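Local coordinates for putative pachytene checkpoint protein 2 (Caenorhabditis elegans, PDB 4XGU) that probably acts as an ATP-driven AAA+ protein remodeler with a key role in chromosome recombination during meiosis, at residues Asn10-Ile15 with Asn94-Lys99; Arg173-Thr178 with Leu294-Ser299; Leu210-His215 with Lys231-Ile236. All blocks are in the same frame, centred on the assembly; numbering follows the deposited sequence.

Overall arrangement
All three contacts are largely buried, so they differ less in depth than in the chemistry that suits each place. Contacts 1 and 2 pair parallel neighbouring strands of two separate sheets, one in the N-terminal domain and one in the ATPase domain, their centres about 25 Å apart. Contact 1 sets a polar face of histidines and glutamate against an aliphatic one, whereas contact 2 is almost wholly aliphatic and ends beside the nucleotide. Contact 3 joins strand to helix by side chains alone, without hydrogen bonds between its segments. It shares the ATPase sheet with contact 2, their centres about 14 Å apart, and helix 275-288 packs against both. Helix 185-199 likewise bridges contacts 1 and 2.

Contact 1. Residues Asn10-Ile15 with Asn94-Lys99; sequences NIHAEI and NIHVYK
From Ala13 to Ile15 the chain runs parallel to strand 95-98, the two axes 13° apart, with Ala13 paired with Ile95, Glu14 with His96 and Ile15 with Val97. Three firm backbone bonds hold the pair, the shortest from His96 N to Ala13 O at 2.7 Å. Where the pairing begins, Asn94 O receives two weak bonds, from Ala13 N and, at 3.3 Å, from His12 ND1. The His12 ring lies across the Asn94 side chain with the ring and amide planes 88° apart, ND1 lying 3.5 Å from Asn94 CB. The edge of the same ring turns toward His96, His12 ND1 lying 3.9 Å from His96 CE1, so the imidazoles approach edge to edge. With an alanine here in place of His12, Asn94 O would probably lose the more bent of its two weak bonds, and a gap would be likely to open beside the Asn94 side chain and the His96 ring. The pair belongs to the small mixed sheet of the Pch2 N-terminal domain, in which strand 12-16 is central and strand 68-72 flanks it antiparallel. Ile15 and Ile95 extend from one face onto helix 30-41, and on this face Ala13 CB packs on Ile95 CG2 at 3.6 Å. His12, Glu14, His96 and Tyr98 meet helix 185-199 of the ATPase domain, where Glu14 OE2 is hydrogen-bonded to His195. Tyr98 CG sits between its own backbone N and carbonyl carbon (chi1 69°), a torsion that brings the ring back against the backbone of Glu14 and Ile15: Tyr98 CD1 comes 3.2 Å from Ile15 O.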
# COMPACT_ATOMS: atom_id res chain seq x y z
N ASN B 10 -19.00 -50.35 20.93
CA ASN B 10 -20.01 -49.30 20.77
C ASN B 10 -20.49 -49.12 19.34
O ASN B 10 -19.76 -48.64 18.47
CB ASN B 10 -19.48 -47.96 21.29
CG ASN B 10 -20.13 -47.55 22.60
OD1 ASN B 10 -20.66 -48.38 23.33
ND2 ASN B 10 -20.09 -46.25 22.90
N ILE B 11 -21.73 -49.53 19.11
CA ILE B 11 -22.39 -49.31 17.83
C ILE B 11 -23.71 -48.61 18.09
O ILE B 11 -24.40 -48.92 19.06
CB ILE B 11 -22.63 -50.63 17.08
CG1 ILE B 11 -21.36 -51.49 17.08
CG2 ILE B 11 -23.08 -50.36 15.65
CD1 ILE B 11 -21.50 -52.78 16.30
N HIS B 12 -24.06 -47.67 17.22
CA HIS B 12 -25.28 -46.90 17.40
C HIS B 12 -26.36 -47.29 16.40
O HIS B 12 -26.08 -47.89 15.36
CB HIS B 12 -24.98 -45.40 17.29
CG HIS B 12 -24.03 -44.90 18.33
ND1 HIS B 12 -24.45 -44.22 19.45
CD2 HIS B 12 -22.68 -44.97 18.41
CE1 HIS B 12 -23.40 -43.90 20.19
NE2 HIS B 12 -22.31 -44.34 19.58
N ALA B 13 -27.60 -46.95 16.73
CA ALA B 13 -28.70 -47.17 15.81
C ALA B 13 -29.66 -45.99 15.82
O ALA B 13 -30.14 -45.56 16.88
CB ALA B 13 -29.43 -48.46 16.15
N GLU B 14 -29.93 -45.45 14.64
CA GLU B 14 -30.86 -44.35 14.48
C GLU B 14 -32.12 -44.87 13.81
O GLU B 14 -32.05 -45.51 12.77
CB GLU B 14 -30.25 -43.21 13.66
CG GLU B 14 -28.89 -42.75 14.17
CD GLU B 14 -28.16 -41.86 13.18
OE1 GLU B 14 -28.79 -41.44 12.18
OE2 GLU B 14 -26.96 -41.57 13.40
N ILE B 15 -33.27 -44.60 14.42
CA ILE B 15 -34.54 -45.09 13.89
C ILE B 15 -35.54 -43.96 13.70
O ILE B 15 -35.90 -43.28 14.66
CB ILE B 15 -35.15 -46.16 14.82
CG1 ILE B 15 -34.20 -47.34 14.98
CG2 ILE B 15 -36.50 -46.62 14.28
CD1 ILE B 15 -34.69 -48.40 15.94
N ASN B 94 -27.51 -46.37 23.17
CA ASN B 94 -26.91 -45.85 21.94
C ASN B 94 -27.89 -45.85 20.79
O ASN B 94 -27.56 -45.42 19.68
CB ASN B 94 -25.68 -46.67 21.56
CG ASN B 94 -24.72 -46.85 22.71
OD1 ASN B 94 -23.87 -45.99 22.97
ND2 ASN B 94 -24.84 -47.97 23.41
N ILE B 95 -29.10 -46.34 21.03
CA ILE B 95 -30.11 -46.38 19.98
C ILE B 95 -31.09 -45.22 20.14
O ILE B 95 -31.72 -45.05 21.18
CB ILE B 95 -30.85 -47.73 19.95
CG1 ILE B 95 -31.54 -48.02 21.28
CG2 ILE B 95 -29.87 -48.85 19.67
CD1 ILE B 95 -32.18 -49.39 21.33
N HIS B 96 -31.18 -44.40 19.10
CA HIS B 96 -31.98 -43.18 19.18
C HIS B 96 -33.13 -43.19 18.19
O HIS B 96 -32.96 -43.51 17.01
CB HIS B 96 -31.12 -41.95 18.96
CG HIS B 96 -29.86 -41.95 19.76
ND1 HIS B 96 -28.66 -42.40 19.26
CD2 HIS B 96 -29.61 -41.57 21.04
CE1 HIS B 96 -27.72 -42.29 20.19
NE2 HIS B 96 -28.27 -41.79 21.27
N VAL B 97 -34.30 -42.81 18.69
CA VAL B 97 -35.49 -42.77 17.87
C VAL B 97 -35.85 -41.31 17.62
O VAL B 97 -35.73 -40.47 18.52
CB VAL B 97 -36.63 -43.52 18.56
CG1 VAL B 97 -37.77 -43.77 17.61
CG2 VAL B 97 -36.12 -44.87 19.14
N TYR B 98 -36.26 -40.99 16.40
CA TYR B 98 -36.45 -39.60 16.01
C TYR B 98 -37.51 -39.45 14.91
O TYR B 98 -37.83 -40.41 14.21
CB TYR B 98 -35.13 -39.00 15.53
CG TYR B 98 -34.65 -39.57 14.21
CD1 TYR B 98 -34.01 -40.81 14.15
CD2 TYR B 98 -34.83 -38.88 13.02
CE1 TYR B 98 -33.57 -41.33 12.95
CE2 TYR B 98 -34.39 -39.40 11.82
CZ TYR B 98 -33.76 -40.63 11.78
OH TYR B 98 -33.33 -41.14 10.58
N LYS B 99 -38.03 -38.24 14.78
CA LYS B 99 -38.91 -37.88 13.67
C LYS B 99 -38.39 -36.57 13.08
O LYS B 99 -38.13 -35.63 13.83
CB LYS B 99 -40.36 -37.76 14.13
CG LYS B 99 -40.58 -36.81 15.29
CD LYS B 99 -42.05 -36.63 15.62
CE LYS B 99 -42.70 -37.96 15.95
NZ LYS B 99 -44.14 -37.81 16.24

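Contact 2. Residues Arg173-Thr178 with Leu294-Ser299; sequences RLILLT and LILCTS
Leu174 overlaps the side chain of Ile295, its CD1 meeting Ile295 CD1 at 3.5 Å while its CB and CG lie over the Ile295 CG1 branch. Ile295 can offer that branch because its CG1 is turned between backbone N and carbonyl carbon (chi1 57°), which also sets CG1 only 3.3 Å from Arg173 O. The same carbonyl accepts the almost straight bond from Ile295 N (177° at the hydrogen). Further along this face Leu176 CD1 rests on Cys297 CB at 3.8 Å, and Thr178 CG2 touches Ser299 CB. On the reverse face Ile175 and Leu296 lie side by side and point the same way, with CG2 of Ile175 against CG of Leu296 at 3.6 Å. Five backbone bonds join the parallel strands. The one from Ile295 N to Arg173 O is the longest at 3.2 Å, and Leu177 N reaches Cys297 O at 2.8 Å. The example illustrates the core of an AAA+ sheet: strand 174-178 leads into the P-loop, and strand 293-299 probably corresponds to the one that ends at sensor 1 in relatives. At that end Thr298 OG1 makes a weak hydrogen bond with Lys185 of the P-loop, near the bound ADP. Strand 315-318 continues the sheet beyond 174-178, and strand 245-251 beyond 293-299. Helix 185-199 packs on Leu177 and Leu296, whereas helix 275-288 covers Leu174 and Ile295 on the other face.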
# COMPACT_ATOMS: atom_id res chain seq x y z
N ARG B 173 -14.20 -26.05 19.72
CA ARG B 173 -15.57 -26.15 19.22
C ARG B 173 -15.70 -25.66 17.78
O ARG B 173 -16.81 -25.36 17.32
CB ARG B 173 -16.54 -25.37 20.12
CG ARG B 173 -17.60 -26.22 20.78
CD ARG B 173 -17.23 -26.57 22.21
NE ARG B 173 -17.29 -25.40 23.09
CZ ARG B 173 -17.02 -25.44 24.39
NH1 ARG B 173 -16.67 -26.58 24.97
NH2 ARG B 173 -17.10 -24.33 25.12
N LEU B 174 -14.58 -25.58 17.08
CA LEU B 174 -14.59 -25.20 15.67
C LEU B 174 -13.98 -26.32 14.84
O LEU B 174 -13.03 -26.98 15.26
CB LEU B 174 -13.82 -23.89 15.46
CG LEU B 174 -13.90 -23.19 14.09
CD1 LEU B 174 -13.72 -21.69 14.25
CD2 LEU B 174 -12.86 -23.73 13.11
N ILE B 175 -14.52 -26.54 13.65
CA ILE B 175 -13.96 -27.53 12.73
C ILE B 175 -13.87 -26.95 11.32
O ILE B 175 -14.76 -26.23 10.87
CB ILE B 175 -14.80 -28.82 12.72
CG1 ILE B 175 -14.36 -29.74 11.59
CG2 ILE B 175 -16.28 -28.49 12.59
CD1 ILE B 175 -15.30 -30.89 11.33
N LEU B 176 -12.77 -27.25 10.63
CA LEU B 176 -12.50 -26.70 9.31
C LEU B 176 -12.28 -27.79 8.26
O LEU B 176 -11.41 -28.65 8.41
CB LEU B 176 -11.28 -25.78 9.37
CG LEU B 176 -10.78 -25.15 8.08
CD1 LEU B 176 -11.75 -24.11 7.58
CD2 LEU B 176 -9.41 -24.55 8.30
N LEU B 177 -13.06 -27.73 7.19
CA LEU B 177 -12.89 -28.63 6.04
C LEU B 177 -12.39 -27.83 4.84
O LEU B 177 -12.95 -26.79 4.51
CB LEU B 177 -14.20 -29.33 5.69
CG LEU B 177 -14.84 -30.20 6.78
CD1 LEU B 177 -16.20 -30.70 6.31
CD2 LEU B 177 -13.93 -31.36 7.13
N THR B 178 -11.33 -28.31 4.20
CA THR B 178 -10.80 -27.61 3.03
C THR B 178 -10.58 -28.55 1.85
O THR B 178 -10.49 -29.77 2.02
CB THR B 178 -9.47 -26.90 3.34
OG1 THR B 178 -8.47 -27.87 3.65
CG2 THR B 178 -9.63 -25.94 4.51
N LEU B 294 -21.68 -25.61 18.15
CA LEU B 294 -20.65 -26.19 17.30
C LEU B 294 -20.60 -25.47 15.96
O LEU B 294 -21.61 -25.38 15.26
CB LEU B 294 -20.92 -27.68 17.11
CG LEU B 294 -19.77 -28.49 16.52
CD1 LEU B 294 -18.55 -28.34 17.39
CD2 LEU B 294 -20.19 -29.94 16.41
N ILE B 295 -19.43 -24.96 15.59
CA ILE B 295 -19.32 -24.20 14.35
C ILE B 295 -18.47 -24.93 13.31
O ILE B 295 -17.39 -25.44 13.62
CB ILE B 295 -18.74 -22.79 14.61
CG1 ILE B 295 -17.38 -22.87 15.29
CG2 ILE B 295 -19.67 -21.99 15.50
CD1 ILE B 295 -16.89 -21.54 15.83
N LEU B 296 -18.98 -25.01 12.09
CA LEU B 296 -18.32 -25.74 11.02
C LEU B 296 -18.00 -24.82 9.84
O LEU B 296 -18.86 -24.06 9.39
CB LEU B 296 -19.19 -26.91 10.54
CG LEU B 296 -19.64 -27.96 11.57
CD1 LEU B 296 -20.95 -27.57 12.23
CD2 LEU B 296 -19.76 -29.31 10.91
N CYS B 297 -16.77 -24.90 9.35
CA CYS B 297 -16.33 -24.05 8.25
C CYS B 297 -15.85 -24.87 7.06
O CYS B 297 -15.30 -25.97 7.22
CB CYS B 297 -15.21 -23.12 8.73
SG CYS B 297 -15.65 -22.09 10.14
N THR B 298 -16.05 -24.34 5.86
CA THR B 298 -15.54 -24.98 4.65
C THR B 298 -14.83 -23.95 3.78
O THR B 298 -15.30 -22.82 3.63
CB THR B 298 -16.67 -25.66 3.85
OG1 THR B 298 -16.17 -26.05 2.56
CG2 THR B 298 -17.85 -24.73 3.66
N SER B 299 -13.68 -24.33 3.23
CA SER B 299 -12.92 -23.43 2.37
C SER B 299 -12.68 -24.06 1.00
O SER B 299 -12.00 -25.08 0.88
CB SER B 299 -11.59 -23.06 3.02
OG SER B 299 -10.87 -22.13 2.23

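Contact 3. Residues Leu210-His215 with Lys231-Ile236; sequences LEINSH and KMFDQI
Leu210 and Ile236 meet at a slant, the leucine sending a single methyl into the branched end of the isoleucine: Leu210 CD1 lies 3.5 Å from Ile236 CG1 and 3.6 Å from Ile236 CG2, so the methyl sits in the fork between the two branches. Two residues on, Ile212 meets Met232 differently, tip to tip. Its CD1 touches Met232 CE at 3.8 Å, and its CG2 lies 4.0 Å from Met232 SD, which leaves the thioether end resting across both arms of the isoleucine. The methionine reaches this far because its chain is extended through chi1 and chi2, bending only at the last torsion (chi3 56°) to swing CE round. Phe233 crosses Ile212 at about a right angle, and Ile212 CD1 comes within 4.1 Å of the ring at CZ. One face of that ring is occupied by CD1 of Ile236, 4.0 Å above the plane and displaced toward the rim, from about one turn further along the same helix. Ile212 CD1 is therefore gathered among Met232, Phe233 and Ile236, an entirely apolar grip.

As backbones, strand 210-212 and helix 231-236 run nearly antiparallel at 163°, their axes 11.0 Å apart. Around them Phe218 packs on both Ile212 and Met232, Val249 on both Ile212 and Ile236, and Ile287 on both Phe233 and Ile236. Beyond the strand, Asn213 hydrogen-bonds through ND2 to the backbone O of Asp252. Strand 206-212, helices 217-224 and 228-241, and the adjacent parallel strand 245-251, which probably carries Walker B, form a beta-alpha-beta crossover whose connection carries two helices, as in the AAA+ P-loop ATPase core.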
# COMPACT_ATOMS: atom_id res chain seq x y z
N LEU B 210 -27.71 -23.00 11.93
CA LEU B 210 -27.67 -21.74 11.21
C LEU B 210 -26.60 -21.76 10.13
O LEU B 210 -25.41 -21.93 10.41
CB LEU B 210 -27.41 -20.58 12.17
CG LEU B 210 -28.67 -20.12 12.91
CD1 LEU B 210 -28.31 -19.25 14.09
CD2 LEU B 210 -29.58 -19.37 11.95
N GLU B 211 -27.03 -21.61 8.88
CA GLU B 211 -26.11 -21.63 7.75
C GLU B 211 -25.86 -20.23 7.22
O GLU B 211 -26.80 -19.48 6.94
CB GLU B 211 -26.65 -22.53 6.65
CG GLU B 211 -25.73 -22.66 5.45
CD GLU B 211 -26.26 -23.61 4.40
OE1 GLU B 211 -27.39 -24.12 4.57
OE2 GLU B 211 -25.54 -23.85 3.41
N ILE B 212 -24.59 -19.87 7.07
CA ILE B 212 -24.21 -18.54 6.60
C ILE B 212 -23.43 -18.63 5.29
O ILE B 212 -22.67 -19.58 5.07
CB ILE B 212 -23.35 -17.80 7.65
CG1 ILE B 212 -23.94 -17.97 9.05
CG2 ILE B 212 -23.21 -16.33 7.29
CD1 ILE B 212 -23.12 -17.31 10.14
N ASN B 213 -23.65 -17.65 4.41
CA ASN B 213 -22.86 -17.47 3.19
C ASN B 213 -23.04 -18.60 2.17
O ASN B 213 -22.06 -19.12 1.64
CB ASN B 213 -21.38 -17.32 3.55
CG ASN B 213 -20.57 -16.68 2.44
OD1 ASN B 213 -21.08 -15.84 1.69
ND2 ASN B 213 -19.31 -17.06 2.32
N SER B 214 -24.29 -18.96 1.89
CA SER B 214 -24.57 -20.01 0.92
C SER B 214 -25.41 -19.49 -0.25
O SER B 214 -26.62 -19.34 -0.13
CB SER B 214 -25.28 -21.18 1.59
OG SER B 214 -26.59 -20.82 1.99
N HIS B 215 -24.75 -19.22 -1.38
CA HIS B 215 -23.31 -19.34 -1.49
C HIS B 215 -22.71 -18.02 -1.95
O HIS B 215 -23.09 -17.49 -2.99
CB HIS B 215 -22.91 -20.46 -2.47
CG HIS B 215 -24.06 -21.25 -3.01
ND1 HIS B 215 -24.28 -21.41 -4.36
CD2 HIS B 215 -25.03 -21.96 -2.39
CE1 HIS B 215 -25.35 -22.16 -4.55
NE2 HIS B 215 -25.83 -22.51 -3.37
N LYS B 231 -25.06 -8.22 14.52
CA LYS B 231 -26.50 -8.42 14.71
C LYS B 231 -26.90 -9.86 14.42
O LYS B 231 -27.74 -10.44 15.12
CB LYS B 231 -27.28 -7.46 13.81
CG LYS B 231 -28.79 -7.67 13.84
CD LYS B 231 -29.48 -6.74 12.86
CE LYS B 231 -30.98 -6.99 12.83
NZ LYS B 231 -31.68 -6.11 11.85
N MET B 232 -26.30 -10.45 13.40
CA MET B 232 -26.60 -11.82 13.02
C MET B 232 -26.13 -12.80 14.08
O MET B 232 -26.85 -13.72 14.46
CB MET B 232 -25.95 -12.16 11.67
CG MET B 232 -26.25 -13.56 11.17
SD MET B 232 -25.46 -13.88 9.58
CE MET B 232 -23.75 -13.53 9.98
N PHE B 233 -24.91 -12.59 14.56
CA PHE B 233 -24.32 -13.47 15.57
C PHE B 233 -24.99 -13.27 16.93
O PHE B 233 -25.01 -14.19 17.76
CB PHE B 233 -22.81 -13.24 15.66
CG PHE B 233 -22.02 -14.00 14.63
CD1 PHE B 233 -22.05 -13.62 13.30
CD2 PHE B 233 -21.25 -15.09 15.00
CE1 PHE B 233 -21.32 -14.33 12.35
CE2 PHE B 233 -20.52 -15.79 14.05
CZ PHE B 233 -20.56 -15.41 12.73
N ASP B 234 -25.53 -12.08 17.16
CA ASP B 234 -26.26 -11.80 18.39
C ASP B 234 -27.53 -12.64 18.49
O ASP B 234 -27.95 -13.03 19.58
CB ASP B 234 -26.62 -10.31 18.48
CG ASP B 234 -25.52 -9.49 19.12
OD1 ASP B 234 -24.96 -9.93 20.15
OD2 ASP B 234 -25.22 -8.39 18.60
N GLN B 235 -28.13 -12.93 17.34
CA GLN B 235 -29.30 -13.80 17.29
C GLN B 235 -28.91 -15.25 17.54
O GLN B 235 -29.63 -15.98 18.22
CB GLN B 235 -30.02 -13.67 15.94
CG GLN B 235 -31.19 -14.62 15.80
CD GLN B 235 -32.09 -14.26 14.63
OE1 GLN B 235 -31.66 -13.60 13.68
NE2 GLN B 235 -33.34 -14.70 14.70
N ILE B 236 -27.77 -15.66 16.99
CA ILE B 236 -27.24 -16.99 17.25
C ILE B 236 -26.97 -17.14 18.73
O ILE B 236 -27.21 -18.20 19.32
CB ILE B 236 -25.93 -17.26 16.48
CG1 ILE B 236 -26.02 -16.73 15.05
CG2 ILE B 236 -25.61 -18.75 16.49
CD1 ILE B 236 -24.78 -17.02 14.23